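Local coordinates for 'Carboxyl esterase 2 (Tuber melanosporum Mel28, PDB 5MIF), which probably hydrolyses carboxylic ester bonds, as an archaeal-like carboxylesterase of the alpha/beta hydrolase fold from a mycorrhizal fungus, at residues Q34-P37 against I38-A41; R267-D270 against E271-A274. All blocks are in the same frame, centred on the assembly; numbering follows the deposited sequence.

In the fold
Contacts 1 and 2 are both helix N-caps at the periphery of the alpha/beta hydrolase fold, their centres about 37 Å apart and nowhere touching. Contact 1 starts helix 37-47, the first helix of the model, beside strand 315-316 and within reach of the second subunit; contact 2 starts the short helix 270-273, against helices 191-206 and 290-302 of its own chain. Each is partly buried, with two buried residues among the seven that touch: Asp36 and Thr39 in the first, Ala268 and Leu273 in the second. The chemistry differs accordingly. A carboxylate with three donors, one weakly bound, caps contact 1; one serine hydroxyl caps contact 2, where alanine and leucine form a hydrophobic staple.

Contact 1 (Q34-P37 against I38-A41); sequences QLDP and ITQA
Asp36 OD2 is gripped by two backbone amides from the first turn of helix 37-47, the arrangement of an aspartate N-cap. It takes Thr39 N at 3.2 Å, from above the carboxylate plane, and Ile38 N at 3.0 Å; the latter bond is weak, because its N-H points poorly at the oxygen. The other oxygen, Asp36 OD1, accepts the hydroxyl of Thr39 at 2.7 Å from OG1, met on the syn side and 29° out of the plane. The torsion of Asp36 explains this reach: with chi1 at 76°, CG sits between the backbone N and the carbonyl carbon, which brings OD2 to the amides of Ile38 and Thr39 and OD1 to the threonine hydroxyl. Thr39 thus binds both carboxylate oxygens, one through its side chain and one through its backbone, which fixes the rotation of the group. The amides at the helix start would probably favour the charged form of the buried aspartate.

Helical bonding begins at the same residue, for Asp36 O accepts Gln40 N at 2.8 Å, and Pro37 O follows with Ala41 N. Ahead of the cap, Leu35 lies across the side chains of Thr39 and Gln40 at about a right angle to each, and it also packs on Ile316 of strand 315-316. The Gln40 chain bends at chi2 (63°), and its NE2 is bonded to Asp44, one turn further on. With NE2 turned to Asp44, Gln40 OE1 lies 3.4 Å from Leu35 CB, while Leu35 CD2 meets the Thr39 methyl CG2 at 4.0 Å.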
loop_
_atom_site.group_PDB
_atom_site.type_symbol
_atom_site.label_atom_id
_atom_site.label_comp_id
_atom_site.label_asym_id
_atom_site.label_seq_id
_atom_site.Cartn_x
_atom_site.Cartn_y
_atom_site.Cartn_z
ATOM N N GLN A 34 17.447 6.353 4.942
ATOM C CA GLN A 34 16.309 6.497 4.043
ATOM C C GLN A 34 15.920 5.169 3.397
ATOM O O GLN A 34 14.736 4.896 3.210
ATOM C CB GLN A 34 16.610 7.541 2.962
ATOM C CG GLN A 34 17.862 7.262 2.157
ATOM C CD GLN A 34 18.204 8.394 1.208
ATOM O OE1 GLN A 34 17.765 9.530 1.398
ATOM N NE2 GLN A 34 18.979 8.086 0.171
ATOM N N LEU A 35 16.908 4.336 3.075
ATOM C CA LEU A 35 16.623 3.022 2.511
ATOM C C LEU A 35 16.584 1.982 3.626
ATOM O O LEU A 35 17.360 2.067 4.572
ATOM C CB LEU A 35 17.693 2.646 1.478
ATOM C CG LEU A 35 17.658 3.274 0.077
ATOM C CD1 LEU A 35 18.751 2.673 -0.812
ATOM C CD2 LEU A 35 16.283 3.166 -0.575
ATOM N N ASP A 36 15.681 1.008 3.531
ATOM C CA ASP A 36 15.675 -0.098 4.490
ATOM C C ASP A 36 16.933 -0.952 4.265
ATOM O O ASP A 36 17.466 -0.973 3.157
ATOM C CB ASP A 36 14.401 -0.946 4.355
ATOM C CG ASP A 36 14.427 -1.867 3.143
ATOM O OD1 ASP A 36 13.913 -1.481 2.064
ATOM O OD2 ASP A 36 14.956 -2.997 3.279
ATOM N N PRO A 37 17.407 -1.662 5.309
ATOM C CA PRO A 37 18.656 -2.444 5.243
ATOM C C PRO A 37 18.772 -3.428 4.075
ATOM O O PRO A 37 19.855 -3.533 3.498
ATOM C CB PRO A 37 18.654 -3.197 6.576
ATOM C CG PRO A 37 17.959 -2.270 7.508
ATOM C CD PRO A 37 16.863 -1.628 6.682
ATOM N N ILE A 38 17.708 -4.151 3.746
ATOM C CA ILE A 38 17.778 -5.122 2.660
ATOM C C ILE A 38 18.005 -4.443 1.315
ATOM O O ILE A 38 18.803 -4.909 0.496
ATOM C CB ILE A 38 16.505 -5.981 2.568
ATOM C CG1 ILE A 38 16.365 -6.867 3.800
ATOM C CG2 ILE A 38 16.544 -6.865 1.336
ATOM C CD1 ILE A 38 15.165 -7.786 3.738
ATOM N N THR A 39 17.276 -3.355 1.092
ATOM C CA THR A 39 17.382 -2.580 -0.134
ATOM C C THR A 39 18.732 -1.867 -0.216
ATOM O O THR A 39 19.345 -1.784 -1.282
ATOM C CB THR A 39 16.237 -1.563 -0.242
ATOM O OG1 THR A 39 14.990 -2.273 -0.293
ATOM C CG2 THR A 39 16.381 -0.722 -1.511
ATOM N N GLN A 40 19.177 -1.346 0.920
ATOM C CA GLN A 40 20.477 -0.703 1.034
ATOM C C GLN A 40 21.600 -1.692 0.721
ATOM O O GLN A 40 22.539 -1.359 0.015
ATOM C CB GLN A 40 20.653 -0.126 2.435
ATOM C CG GLN A 40 21.910 0.684 2.621
ATOM C CD GLN A 40 21.919 1.899 1.729
ATOM O OE1 GLN A 40 21.092 2.795 1.872
ATOM N NE2 GLN A 40 22.862 1.939 0.802
ATOM N N ALA A 41 21.490 -2.908 1.245
ATOM C CA ALA A 41 22.469 -3.963 0.983
ATOM C C ALA A 41 22.537 -4.297 -0.497
ATOM O O ALA A 41 23.616 -4.491 -1.054
ATOM C CB ALA A 41 22.134 -5.208 1.783
#

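Contact 2 (R267-D270 against E271-A274); sequences RASD and EDLA
This is a local N-cap contact, in which Ser269 starts the short helix 270-273 at the end of the loop that follows helix 241-251. The evidence is a bond from Asp272 N to Ser269 OG, 3.1 Å long with an N-H...O angle of 158°. A chi1 of 74° brings OG round between the backbone N and carbonyl carbon of Ser269, facing the amide three residues ahead. The main chain of the same serine takes part too: its O accepts Leu273 N at 3.0 Å, nearly straight at 173°. Asp270 O continues the pattern with Ala274 N, also at 3.0 Å.

A hydrophobic staple spans the cap, from the residue before it to the fourth residue after it. The methyl CB of Ala268 lies 3.9 Å from both CG and CD2 of Leu273, so the branch of the leucine, rather than its CB, meets the alanine. Both residues are buried. Ala268 and Asp272 touch Leu201 of helix 191-206, and Leu273 packs on Phe296 and Arg299 of helix 290-302. From that second helix, Arg299 forms a salt bridge with Asp270 OD1 and a hydrogen bond to Ala268 O, tying the capped turn to helix 290-302 by charge as well as by packing.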
loop_
_atom_site.group_PDB
_atom_site.type_symbol
_atom_site.label_atom_id
_atom_site.label_comp_id
_atom_site.label_asym_id
_atom_site.label_seq_id
_atom_site.Cartn_x
_atom_site.Cartn_y
_atom_site.Cartn_z
ATOM N N ARG A 267 0.487 11.991 -21.385
ATOM C CA ARG A 267 0.210 13.162 -22.207
ATOM C C ARG A 267 -1.069 12.998 -23.014
ATOM O O ARG A 267 -1.362 13.810 -23.892
ATOM C CB ARG A 267 1.383 13.434 -23.156
ATOM C CG ARG A 267 2.725 13.541 -22.451
ATOM C CD ARG A 267 3.861 13.778 -23.438
ATOM N NE ARG A 267 3.911 15.181 -23.827
ATOM C CZ ARG A 267 4.478 16.142 -23.107
ATOM N NH1 ARG A 267 5.085 15.855 -21.960
ATOM N NH2 ARG A 267 4.446 17.393 -23.547
ATOM N N ALA A 268 -1.833 11.953 -22.719
ATOM C CA ALA A 268 -3.072 11.723 -23.442
ATOM C C ALA A 268 -4.076 12.811 -23.085
ATOM O O ALA A 268 -3.881 13.549 -22.119
ATOM C CB ALA A 268 -3.629 10.341 -23.135
ATOM N N SER A 269 -5.136 12.926 -23.874
ATOM C CA SER A 269 -6.155 13.935 -23.618
ATOM C C SER A 269 -7.007 13.592 -22.396
ATOM O O SER A 269 -7.118 12.419 -22.009
ATOM C CB SER A 269 -7.061 14.103 -24.831
ATOM O OG SER A 269 -7.946 13.003 -24.945
ATOM N N ASP A 270 -7.589 14.625 -21.790
ATOM C CA ASP A 270 -8.576 14.455 -20.724
ATOM C C ASP A 270 -9.683 13.505 -21.152
ATOM O O ASP A 270 -10.108 12.638 -20.387
ATOM C CB ASP A 270 -9.178 15.811 -20.327
ATOM C CG ASP A 270 -8.281 16.599 -19.406
ATOM O OD1 ASP A 270 -7.215 16.078 -19.026
ATOM O OD2 ASP A 270 -8.629 17.751 -19.074
ATOM N N GLU A 271 -10.145 13.669 -22.386
ATOM C CA GLU A 271 -11.272 12.892 -22.878
ATOM C C GLU A 271 -10.949 11.395 -22.954
ATOM O O GLU A 271 -11.791 10.551 -22.643
ATOM C CB GLU A 271 -11.702 13.406 -24.254
ATOM C CG GLU A 271 -12.821 12.587 -24.902
ATOM C CD GLU A 271 -13.113 13.012 -26.340
ATOM O OE1 GLU A 271 -13.069 14.233 -26.620
ATOM O OE2 GLU A 271 -13.402 12.125 -27.181
ATOM N N ASP A 272 -9.730 11.065 -23.369
ATOM C CA ASP A 272 -9.307 9.658 -23.429
ATOM C C ASP A 272 -9.039 9.081 -22.037
ATOM O O ASP A 272 -9.531 8.009 -21.707
ATOM C CB ASP A 272 -8.052 9.506 -24.287
ATOM C CG ASP A 272 -8.326 9.712 -25.764
ATOM O OD1 ASP A 272 -9.493 9.541 -26.201
ATOM O OD2 ASP A 272 -7.360 10.050 -26.483
ATOM N N LEU A 273 -8.265 9.804 -21.228
ATOM C CA LEU A 273 -7.870 9.320 -19.908
ATOM C C LEU A 273 -9.062 9.101 -18.991
ATOM O O LEU A 273 -9.052 8.188 -18.162
ATOM C CB LEU A 273 -6.907 10.295 -19.247
ATOM C CG LEU A 273 -5.465 10.251 -19.727
ATOM C CD1 LEU A 273 -4.596 11.033 -18.767
ATOM C CD2 LEU A 273 -4.984 8.808 -19.848
ATOM N N ALA A 274 -10.103 9.914 -19.168
ATOM C CA ALA A 274 -11.324 9.797 -18.370
ATOM C C ALA A 274 -11.991 8.445 -18.590
ATOM O O ALA A 274 -12.833 8.024 -17.798
ATOM C CB ALA A 274 -12.296 10.937 -18.698
#